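PDB 6PTM: uncharacterized protein from Bacteroides ovatus CL02T12C04, which probably acts as an exo-carrageenase of glycoside hydrolase family 42, hydrolysing carrageenan chains from one end. Local coordinates for residues P276-G280 / K281-G285; F377-N380 / E381-Y385; K486-A489 / R490-W494; L495-I498 / H499-A503. All blocks are in the same frame, centred on the assembly; numbering follows the deposited sequence.

Contact 1 (P276-G280 / K281-G285)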
loop_
_atom_site.group_PDB
_atom_site.type_symbol
_atom_site.label_atom_id
_atom_site.label_comp_id
_atom_site.label_asym_id
_atom_site.label_seq_id
_atom_site.Cartn_x
_atom_site.Cartn_y
_atom_site.Cartn_z
ATOM N N PRO A 276 13.911 3.588 25.302
ATOM C CA PRO A 276 13.480 4.287 26.519
ATOM C C PRO A 276 13.326 5.813 26.391
ATOM O O PRO A 276 12.524 6.360 27.069
ATOM C CB PRO A 276 14.584 3.938 27.533
ATOM C CG PRO A 276 14.994 2.552 27.088
ATOM C CD PRO A 276 15.045 2.685 25.575
ATOM N N TYR A 277 14.068 6.459 25.505
ATOM C CA TYR A 277 13.974 7.916 25.261
ATOM C C TYR A 277 12.746 8.255 24.407
ATOM O O TYR A 277 12.306 9.418 24.454
ATOM C CB TYR A 277 15.232 8.406 24.555
ATOM C CG TYR A 277 16.470 8.391 25.409
ATOM C CD1 TYR A 277 16.688 9.355 26.374
ATOM C CD2 TYR A 277 17.433 7.415 25.242
ATOM C CE1 TYR A 277 17.854 9.366 27.131
ATOM C CE2 TYR A 277 18.597 7.399 25.996
ATOM C CZ TYR A 277 18.819 8.392 26.943
ATOM O OH TYR A 277 19.975 8.357 27.692
ATOM N N MET A 278 12.216 7.290 23.653
ATOM C CA MET A 278 11.178 7.534 22.623
ATOM C C MET A 278 9.809 7.139 23.186
ATOM O O MET A 278 8.788 7.553 22.570
ATOM C CB MET A 278 11.387 6.681 21.366
ATOM C CG MET A 278 12.753 6.733 20.814
ATOM S SD MET A 278 12.862 5.784 19.272
ATOM C CE MET A 278 14.623 5.492 19.214
ATOM N N ALA A 279 9.769 6.328 24.253
ATOM C CA ALA A 279 8.557 5.566 24.631
ATOM C C ALA A 279 7.418 6.541 24.944
ATOM O O ALA A 279 7.633 7.493 25.733
ATOM C CB ALA A 279 8.828 4.642 25.794
ATOM N N GLY A 280 6.277 6.370 24.274
ATOM C CA GLY A 280 5.052 7.135 24.553
ATOM C C GLY A 280 5.041 8.458 23.820
ATOM O O GLY A 280 4.040 9.167 23.906
ATOM N N LYS A 281 6.120 8.829 23.139
ATOM C CA LYS A 281 6.224 10.203 22.597
ATOM C C LYS A 281 5.379 10.316 21.325
ATOM O O LYS A 281 5.255 9.313 20.562
ATOM C CB LYS A 281 7.693 10.582 22.437
ATOM C CG LYS A 281 8.346 10.686 23.816
ATOM C CD LYS A 281 9.634 11.427 23.899
ATOM C CE LYS A 281 10.108 11.527 25.338
ATOM N NZ LYS A 281 11.486 12.065 25.350
ATOM N N GLN A 282 4.870 11.512 21.071
ATOM C CA GLN A 282 4.001 11.764 19.901
ATOM C C GLN A 282 4.757 11.355 18.620
ATOM O O GLN A 282 4.060 10.855 17.699
ATOM C CB GLN A 282 3.503 13.208 19.949
ATOM C CG GLN A 282 2.646 13.617 18.741
ATOM C CD GLN A 282 1.261 13.007 18.686
ATOM O OE1 GLN A 282 0.910 12.134 19.494
ATOM N NE2 GLN A 282 0.473 13.428 17.694
ATOM N N TYR A 283 6.108 11.461 18.552
ATOM C CA TYR A 283 6.875 11.177 17.301
ATOM C C TYR A 283 6.966 9.662 17.039
ATOM O O TYR A 283 7.488 9.289 15.987
ATOM C CB TYR A 283 8.225 11.905 17.245
ATOM C CG TYR A 283 9.290 11.485 18.234
ATOM C CD1 TYR A 283 9.996 10.298 18.072
ATOM C CD2 TYR A 283 9.615 12.288 19.318
ATOM C CE1 TYR A 283 10.978 9.897 18.978
ATOM C CE2 TYR A 283 10.603 11.913 20.228
ATOM C CZ TYR A 283 11.300 10.722 20.043
ATOM O OH TYR A 283 12.263 10.340 20.924
ATOM N N THR A 284 6.452 8.824 17.933
ATOM C CA THR A 284 6.327 7.357 17.745
ATOM C C THR A 284 4.878 6.978 17.440
ATOM O O THR A 284 4.639 5.779 17.284
ATOM C CB THR A 284 6.804 6.580 18.981
ATOM O OG1 THR A 284 5.927 6.784 20.092
ATOM C CG2 THR A 284 8.203 6.988 19.372
ATOM N N GLY A 285 3.949 7.933 17.351
ATOM C CA GLY A 285 2.506 7.613 17.215
ATOM C C GLY A 285 2.148 6.802 15.965
ATOM O O GLY A 285 1.169 6.004 16.025
#

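Contact 2 (F377-N380 / E381-Y385)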
loop_
_atom_site.group_PDB
_atom_site.type_symbol
_atom_site.label_atom_id
_atom_site.label_comp_id
_atom_site.label_asym_id
_atom_site.label_seq_id
_atom_site.Cartn_x
_atom_site.Cartn_y
_atom_site.Cartn_z
ATOM N N PHE A 377 10.713 -11.010 16.843
ATOM C CA PHE A 377 11.853 -10.693 17.750
ATOM C C PHE A 377 12.021 -9.169 17.833
ATOM O O PHE A 377 12.014 -8.638 18.943
ATOM C CB PHE A 377 13.148 -11.387 17.306
ATOM C CG PHE A 377 14.411 -10.816 17.903
ATOM C CD1 PHE A 377 14.765 -11.089 19.220
ATOM C CD2 PHE A 377 15.234 -9.990 17.147
ATOM C CE1 PHE A 377 15.900 -10.516 19.781
ATOM C CE2 PHE A 377 16.369 -9.416 17.710
ATOM C CZ PHE A 377 16.693 -9.673 19.028
ATOM N N LEU A 378 12.121 -8.449 16.717
ATOM C CA LEU A 378 12.357 -6.971 16.771
ATOM C C LEU A 378 11.221 -6.281 17.536
ATOM O O LEU A 378 11.507 -5.456 18.413
ATOM C CB LEU A 378 12.475 -6.402 15.348
ATOM C CG LEU A 378 13.759 -6.750 14.606
ATOM C CD1 LEU A 378 13.736 -6.151 13.201
ATOM C CD2 LEU A 378 15.025 -6.306 15.375
ATOM N N LYS A 379 9.971 -6.607 17.207
ATOM C CA LYS A 379 8.771 -6.070 17.883
ATOM C C LYS A 379 8.807 -6.408 19.377
ATOM O O LYS A 379 8.574 -5.470 20.194
ATOM C CB LYS A 379 7.478 -6.604 17.259
ATOM C CG LYS A 379 6.224 -6.245 18.041
ATOM C CD LYS A 379 4.930 -6.796 17.488
ATOM C CE LYS A 379 4.949 -8.296 17.310
ATOM N NZ LYS A 379 3.578 -8.835 17.091
ATOM N N ASN A 380 9.133 -7.647 19.757
ATOM C CA ASN A 380 9.129 -8.020 21.204
ATOM C C ASN A 380 10.241 -7.256 21.928
ATOM O O ASN A 380 9.979 -6.816 23.044
ATOM C CB ASN A 380 9.174 -9.522 21.470
ATOM C CG ASN A 380 7.996 -10.232 20.839
ATOM O OD1 ASN A 380 6.905 -9.655 20.689
ATOM N ND2 ASN A 380 8.227 -11.462 20.395
ATOM N N GLU A 381 11.380 -6.973 21.292
ATOM C CA GLU A 381 12.440 -6.144 21.931
ATOM C C GLU A 381 11.941 -4.712 22.149
ATOM O O GLU A 381 12.093 -4.225 23.298
ATOM C CB GLU A 381 13.764 -6.180 21.171
ATOM C CG GLU A 381 14.381 -7.566 21.151
ATOM C CD GLU A 381 14.767 -8.100 22.523
ATOM O OE1 GLU A 381 15.732 -7.595 23.086
ATOM O OE2 GLU A 381 14.017 -8.926 23.076
ATOM N N ILE A 382 11.326 -4.087 21.137
ATOM C CA ILE A 382 10.792 -2.702 21.245
ATOM C C ILE A 382 9.768 -2.671 22.376
ATOM O O ILE A 382 9.895 -1.785 23.225
ATOM C CB ILE A 382 10.224 -2.198 19.910
ATOM C CG1 ILE A 382 11.337 -2.017 18.875
ATOM C CG2 ILE A 382 9.423 -0.927 20.096
ATOM C CD1 ILE A 382 10.842 -1.867 17.471
ATOM N N ARG A 383 8.854 -3.649 22.448
ATOM C CA ARG A 383 7.746 -3.656 23.433
ATOM C C ARG A 383 8.257 -3.721 24.883
ATOM O O ARG A 383 7.530 -3.188 25.732
ATOM C CB ARG A 383 6.752 -4.778 23.132
ATOM C CG ARG A 383 5.947 -4.506 21.872
ATOM C CD ARG A 383 4.743 -3.610 22.101
ATOM N NE ARG A 383 3.829 -4.292 22.992
ATOM C CZ ARG A 383 3.073 -5.320 22.650
ATOM N NH1 ARG A 383 3.088 -5.754 21.399
ATOM N NH2 ARG A 383 2.311 -5.904 23.570
ATOM N N LYS A 384 9.436 -4.307 25.139
ATOM C CA LYS A 384 10.104 -4.346 26.470
ATOM C C LYS A 384 10.350 -2.928 26.981
ATOM O O LYS A 384 10.224 -2.762 28.167
ATOM C CB LYS A 384 11.464 -5.035 26.438
ATOM C CG LYS A 384 11.362 -6.543 26.262
ATOM C CD LYS A 384 12.667 -7.291 26.414
ATOM C CE LYS A 384 12.518 -8.747 26.007
ATOM N NZ LYS A 384 13.848 -9.354 25.846
ATOM N N TYR A 385 10.676 -1.965 26.113
ATOM C CA TYR A 385 11.005 -0.570 26.494
ATOM C C TYR A 385 9.836 0.377 26.191
ATOM O O TYR A 385 9.703 1.391 26.888
ATOM C CB TYR A 385 12.363 -0.218 25.891
ATOM C CG TYR A 385 13.411 -1.217 26.297
ATOM C CD1 TYR A 385 13.770 -2.275 25.474
ATOM C CD2 TYR A 385 13.935 -1.183 27.574
ATOM C CE1 TYR A 385 14.695 -3.226 25.872
ATOM C CE2 TYR A 385 14.852 -2.130 27.994
ATOM C CZ TYR A 385 15.215 -3.161 27.148
ATOM O OH TYR A 385 16.130 -4.051 27.594
#

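Contact 3 (K486-A489 / R490-W494)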
loop_
_atom_site.group_PDB
_atom_site.type_symbol
_atom_site.label_atom_id
_atom_site.label_comp_id
_atom_site.label_asym_id
_atom_site.label_seq_id
_atom_site.Cartn_x
_atom_site.Cartn_y
_atom_site.Cartn_z
ATOM N N LYS A 486 -2.815 16.300 -12.467
ATOM C CA LYS A 486 -3.385 16.339 -11.107
ATOM C C LYS A 486 -4.525 15.306 -11.019
ATOM O O LYS A 486 -4.730 14.806 -9.911
ATOM C CB LYS A 486 -3.837 17.751 -10.768
ATOM C CG LYS A 486 -5.042 18.276 -11.534
ATOM C CD LYS A 486 -5.158 19.749 -11.278
ATOM C CE LYS A 486 -6.563 20.293 -11.332
ATOM N NZ LYS A 486 -7.096 20.146 -12.689
ATOM N N GLU A 487 -5.246 15.013 -12.115
ATOM C CA GLU A 487 -6.398 14.054 -12.116
ATOM C C GLU A 487 -5.859 12.652 -11.767
ATOM O O GLU A 487 -6.507 11.915 -11.035
ATOM C CB GLU A 487 -7.130 14.023 -13.463
ATOM C CG GLU A 487 -7.957 15.271 -13.773
ATOM C CD GLU A 487 -7.199 16.526 -14.217
ATOM O OE1 GLU A 487 -6.023 16.428 -14.606
ATOM O OE2 GLU A 487 -7.766 17.608 -14.075
ATOM N N TYR A 488 -4.727 12.277 -12.345
ATOM C CA TYR A 488 -4.084 10.981 -12.046
ATOM C C TYR A 488 -3.759 10.928 -10.550
ATOM O O TYR A 488 -4.050 9.919 -9.883
ATOM C CB TYR A 488 -2.808 10.757 -12.865
ATOM C CG TYR A 488 -2.043 9.588 -12.314
ATOM C CD1 TYR A 488 -2.475 8.279 -12.526
ATOM C CD2 TYR A 488 -0.991 9.798 -11.439
ATOM C CE1 TYR A 488 -1.822 7.203 -11.937
ATOM C CE2 TYR A 488 -0.319 8.736 -10.860
ATOM C CZ TYR A 488 -0.737 7.434 -11.102
ATOM O OH TYR A 488 -0.060 6.397 -10.494
ATOM N N ALA A 489 -3.180 12.005 -10.031
ATOM C CA ALA A 489 -2.659 12.001 -8.649
ATOM C C ALA A 489 -3.847 11.835 -7.685
ATOM O O ALA A 489 -3.803 10.960 -6.723
ATOM C CB ALA A 489 -1.865 13.266 -8.385
ATOM N N ARG A 490 -4.892 12.645 -7.896
ATOM C CA ARG A 490 -6.138 12.620 -7.071
ATOM C C ARG A 490 -6.798 11.238 -7.161
ATOM O O ARG A 490 -7.182 10.687 -6.112
ATOM C CB ARG A 490 -7.114 13.697 -7.541
ATOM C CG ARG A 490 -8.530 13.560 -7.010
ATOM C CD ARG A 490 -9.369 14.754 -7.429
ATOM N NE ARG A 490 -8.934 15.971 -6.747
ATOM C CZ ARG A 490 -9.374 16.402 -5.560
ATOM N NH1 ARG A 490 -10.283 15.717 -4.903
ATOM N NH2 ARG A 490 -8.891 17.525 -5.026
ATOM N N GLY A 491 -6.982 10.708 -8.361
ATOM C CA GLY A 491 -7.660 9.397 -8.527
ATOM C C GLY A 491 -6.961 8.305 -7.746
ATOM O O GLY A 491 -7.614 7.434 -7.148
ATOM N N ASN A 492 -5.641 8.329 -7.742
ATOM C CA ASN A 492 -4.820 7.280 -7.113
ATOM C C ASN A 492 -4.906 7.393 -5.597
ATOM O O ASN A 492 -5.054 6.345 -4.956
ATOM C CB ASN A 492 -3.380 7.358 -7.610
ATOM C CG ASN A 492 -2.954 6.071 -8.261
ATOM O OD1 ASN A 492 -2.143 5.333 -7.700
ATOM N ND2 ASN A 492 -3.514 5.792 -9.432
ATOM N N TYR A 493 -4.768 8.583 -5.035
ATOM C CA TYR A 493 -4.780 8.728 -3.565
ATOM C C TYR A 493 -6.205 8.438 -3.101
ATOM O O TYR A 493 -6.410 7.862 -2.044
ATOM C CB TYR A 493 -4.244 10.087 -3.111
ATOM C CG TYR A 493 -2.745 10.112 -3.028
ATOM C CD1 TYR A 493 -1.990 10.315 -4.169
ATOM C CD2 TYR A 493 -2.080 9.872 -1.846
ATOM C CE1 TYR A 493 -0.605 10.279 -4.134
ATOM C CE2 TYR A 493 -0.688 9.870 -1.789
ATOM C CZ TYR A 493 0.053 10.047 -2.944
ATOM O OH TYR A 493 1.413 10.034 -2.929
ATOM N N TRP A 494 -7.178 8.850 -3.897
ATOM C CA TRP A 494 -8.596 8.650 -3.526
ATOM C C TRP A 494 -8.873 7.133 -3.496
ATOM O O TRP A 494 -9.437 6.605 -2.500
ATOM C CB TRP A 494 -9.505 9.402 -4.510
ATOM C CG TRP A 494 -10.937 9.366 -4.092
ATOM C CD1 TRP A 494 -11.814 8.348 -4.271
ATOM C CD2 TRP A 494 -11.649 10.394 -3.387
ATOM N NE1 TRP A 494 -13.024 8.669 -3.735
ATOM C CE2 TRP A 494 -12.960 9.921 -3.192
ATOM C CE3 TRP A 494 -11.308 11.662 -2.922
ATOM C CZ2 TRP A 494 -13.916 10.667 -2.525
ATOM C CZ3 TRP A 494 -12.251 12.406 -2.264
ATOM C CH2 TRP A 494 -13.537 11.910 -2.057
HETATM O O HOH W 1 -5.481 7.718 -10.615
#

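Contact 4 (L495-I498 / H499-A503)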
loop_
_atom_site.group_PDB
_atom_site.type_symbol
_atom_site.label_atom_id
_atom_site.label_comp_id
_atom_site.label_asym_id
_atom_site.label_seq_id
_atom_site.Cartn_x
_atom_site.Cartn_y
_atom_site.Cartn_z
ATOM N N LEU A 495 -8.519 6.447 -4.582
ATOM C CA LEU A 495 -8.794 5.005 -4.717
ATOM C C LEU A 495 -8.075 4.233 -3.596
ATOM O O LEU A 495 -8.718 3.410 -2.904
ATOM C CB LEU A 495 -8.375 4.570 -6.126
ATOM C CG LEU A 495 -8.533 3.091 -6.450
ATOM C CD1 LEU A 495 -9.992 2.680 -6.447
ATOM C CD2 LEU A 495 -7.835 2.779 -7.772
ATOM N N ALA A 496 -6.788 4.511 -3.372
ATOM C CA ALA A 496 -6.003 3.829 -2.332
ATOM C C ALA A 496 -6.687 4.034 -0.967
ATOM O O ALA A 496 -6.781 3.054 -0.164
ATOM C CB ALA A 496 -4.582 4.324 -2.319
ATOM N N THR A 497 -7.220 5.231 -0.735
ATOM C CA THR A 497 -7.883 5.559 0.544
ATOM C C THR A 497 -9.196 4.777 0.664
ATOM O O THR A 497 -9.463 4.236 1.753
ATOM C CB THR A 497 -8.066 7.069 0.726
ATOM O OG1 THR A 497 -6.772 7.659 0.603
ATOM C CG2 THR A 497 -8.674 7.323 2.086
ATOM N N ILE A 498 -9.959 4.665 -0.419
ATOM C CA ILE A 498 -11.183 3.818 -0.414
ATOM C C ILE A 498 -10.818 2.382 0.027
ATOM O O ILE A 498 -11.620 1.759 0.756
ATOM C CB ILE A 498 -11.900 3.875 -1.766
ATOM C CG1 ILE A 498 -12.520 5.264 -2.001
ATOM C CG2 ILE A 498 -12.910 2.733 -1.888
ATOM C CD1 ILE A 498 -13.640 5.642 -1.070
ATOM N N HIS A 499 -9.647 1.874 -0.366
ATOM C CA HIS A 499 -9.218 0.484 -0.093
ATOM C C HIS A 499 -8.446 0.375 1.237
ATOM O O HIS A 499 -7.894 -0.714 1.493
ATOM C CB HIS A 499 -8.465 -0.034 -1.303
ATOM C CG HIS A 499 -9.340 -0.322 -2.498
ATOM N ND1 HIS A 499 -9.702 -1.619 -2.843
ATOM C CD2 HIS A 499 -9.933 0.498 -3.401
ATOM C CE1 HIS A 499 -10.452 -1.594 -3.927
ATOM N NE2 HIS A 499 -10.611 -0.279 -4.304
ATOM N N GLY A 500 -8.339 1.449 2.024
ATOM C CA GLY A 500 -7.835 1.355 3.409
ATOM C C GLY A 500 -6.703 2.310 3.755
ATOM O O GLY A 500 -6.397 2.431 4.932
ATOM N N LEU A 501 -6.074 2.943 2.780
ATOM C CA LEU A 501 -4.921 3.823 3.078
ATOM C C LEU A 501 -5.326 4.961 4.025
ATOM O O LEU A 501 -6.296 5.706 3.734
ATOM C CB LEU A 501 -4.382 4.383 1.771
ATOM C CG LEU A 501 -3.171 5.302 1.898
ATOM C CD1 LEU A 501 -2.000 4.561 2.557
ATOM C CD2 LEU A 501 -2.807 5.785 0.504
ATOM N N THR A 502 -4.524 5.154 5.071
ATOM C CA THR A 502 -4.790 6.167 6.121
ATOM C C THR A 502 -3.756 7.287 6.054
ATOM O O THR A 502 -4.115 8.429 6.290
ATOM C CB THR A 502 -4.817 5.588 7.542
ATOM O OG1 THR A 502 -5.312 4.251 7.562
ATOM C CG2 THR A 502 -5.670 6.453 8.444
ATOM N N ALA A 503 -2.499 6.967 5.807
ATOM C CA ALA A 503 -1.400 7.947 5.828
ATOM C C ALA A 503 -0.373 7.527 4.801
ATOM O O ALA A 503 -0.178 6.321 4.627
ATOM C CB ALA A 503 -0.794 8.004 7.196
HETATM O O HOH W 2 -5.232 8.215 2.852
#

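Contact 1 (P276-G280 / K281-G285)
Lys281 reaches back along the chain to Tyr277, while Tyr283 and Met278 cross at about a right angle. The lysine chain is extended beyond CG, and Lys281 NZ meets Tyr277 O at 2.9 Å, almost in line with the carbonyl (C=O...N angle 164°). A long amine suits this place because it spans the turn to a carbonyl in the last turn of helix 261-278. Lys281 CB also lies 3.9 Å above one face of the Tyr283 ring, offset toward its rim. Tyr283 OH lies 3.5 Å from Met278 CA, and Tyr283 CE1 4.0 Å from Met278 CB. The backbone from Met278 to Lys281 makes a type II beta turn, closed by Lys281 N to Met278 O at 3.0 Å; Gly280 takes the positive phi that glycine adopts readily. It leads toward strand 288-292 of the beta/alpha barrel expected of a family 42 glycoside hydrolase. Met278 packs on Phe194 and Val227 in two neighbouring strands, and Lys219 makes a cation-pi contact with Tyr283. Thr284 sets OG1 between its backbone N and carbonyl carbon (chi1 68°), which turns it back to Lys281 O, 2.7 Å away in the carbonyl plane, and presents CG2 to Met278 CB at 3.8 Å.

Contact 2 (F377-N380 / E381-Y385)
Phe377 and Glu381 form an i to i+4 side-chain contact near the end of helix 358-385, which lies in the connection between strands 288-292 and 391-394 in the beta/alpha architecture expected of the barrel of this family. The helix backbone sets the spacing: Glu381 N donates to Phe377 O at 2.9 Å, and Ile382 N and Arg383 N bond likewise to Leu378 O and Lys379 O. Glu381 CG stands beside the backbone N, anti to the carbonyl carbon (chi1 -64°), and comes over one face of the phenyl ring; the bend at chi2 (-63°) then brings the carboxylate plane to only 7° from the ring plane. In this CH-pi contact Glu381 CG is 3.6 Å from Phe377 CE1. The acid is buried, yet both oxygens have partners: OE1 accepts from Ser268 OG on helix 261-278, and OE2 forms a salt bridge with Lys384. Cut back to alanine, Glu381 would probably leave Lys384 NZ without its carboxylate mate and take away the CH-pi contact on the Phe377 ring. Ile382 suits the inward side, where it packs on Tyr288 and Leu290 of strand 288-292. On another flank Lys379 and Arg383 run close through their aliphatic parts, CG to CG 4.2 Å. Their like charges stay apart, Lys379 NZ to Arg383 NH1 5.3 Å; Lys379 NZ is bonded to Asn417 O, and Arg383 has a long, weak ion pair with Glu419. In the salt bridge, Lys384 NZ meets the syn lone pair of Glu381 OE2 at 2.8 Å.

Contact 3 (K486-A489 / R490-W494)
Arg490 opens this segment by donating its N to Lys486 O at 3.0 Å, a nearly straight bond with an angle of 171° at the hydrogen, and its CB rests against the same carbonyl oxygen. Its CG is anti to the backbone N (chi1 166°), and the guanidinium end leads off to form salt bridges with Glu539 and Asp546. Gly491 contributes its backbone alone, bonding through N to Glu487 O. Asn492 carries the main side-chain contact. Its ND2 lies 3.3 Å from Tyr488 CE1, approaching the ring obliquely with amide and ring planes 37° apart. Water 1 accepts from Asn492 ND2 at 3.0 Å and donates to Tyr488 O at 2.7 Å; that carbonyl also receives Asn492 N, so two donors hold it. An amide suits this buried spot because its other end can accept as well: Asn492 OD1 bonds to Ser427 OG, a hydroxyl shared with Tyr488 OH, which also bonds to Met473 O. Tyr493 N bonds to Ala489 O, and the same oxygen lies in the plane of the Tyr493 ring at its edge, 3.2 Å from CD1. The helix is the crossover of a beta-alpha-beta unit between parallel strands 466-471 and 503-506: Tyr493 OH bonds to Thr506 on the second strand, while Arg490 and Trp494 pack against helix 534-549.

Contact 4 (L495-I498 / H499-A503)
Ala496 and Thr497 receive two backbone bonds that end helix 486-498 in a Schellman motif: Leu501 N to Ala496 O and Gly500 N to Thr497 O, each 3.0 Å, with Gly500 at a positive phi of 128°. A side chain at Gly500 would press on the carbonyl of His499, so glycine fits the bend. Leu501 CD2 meets Ala496 CB at 3.6 Å, the apolar contact that commonly accompanies this cap. His499 and Leu495 lie side by side and point the same way; Leu495 CD1 is 3.7 Å from His499 NE2. His499 CG lies beside its backbone N, anti to the carbonyl carbon (chi1 -72°), which brings the ring edge to Leu495 O, in the ring plane and 3.2 Å from CD2. Its two nitrogens suit a buried site flanked by acids: ND1 bonds to Asp455 on helix 448-460 and NE2 to Glu708 on strand 707-715. A leucine in its place would probably leave both carboxylates without these partners, loosening the helix end from both elements. Beyond the turn the chain enters strand 503-506. Thr497 OG1, bonded to Tyr493 O, also accepts from water 2 at 2.8 Å, and that water donates to Leu501 O at 2.9 Å.

Contacts 3 and 4 are buried and share helix 486-498, the first near its start and the second at its capped end, their centres about 12 Å apart. Contacts 1 and 2 are only partly buried and lie farther out, where helices 261-278 and 358-385 come to their ends; they touch, Ala279 CB lying 3.5 Å from Tyr385 O. The chemistry follows the place. In the outer pair lysines serve as long arms, one to a carbonyl and one to a carboxylate, whereas the inner pair adds amide, hydroxyl and imidazole groups with bridging waters to the salt bridges of contact 3. Glycine completes the turn in contact 1 and the helix cap in contact 4.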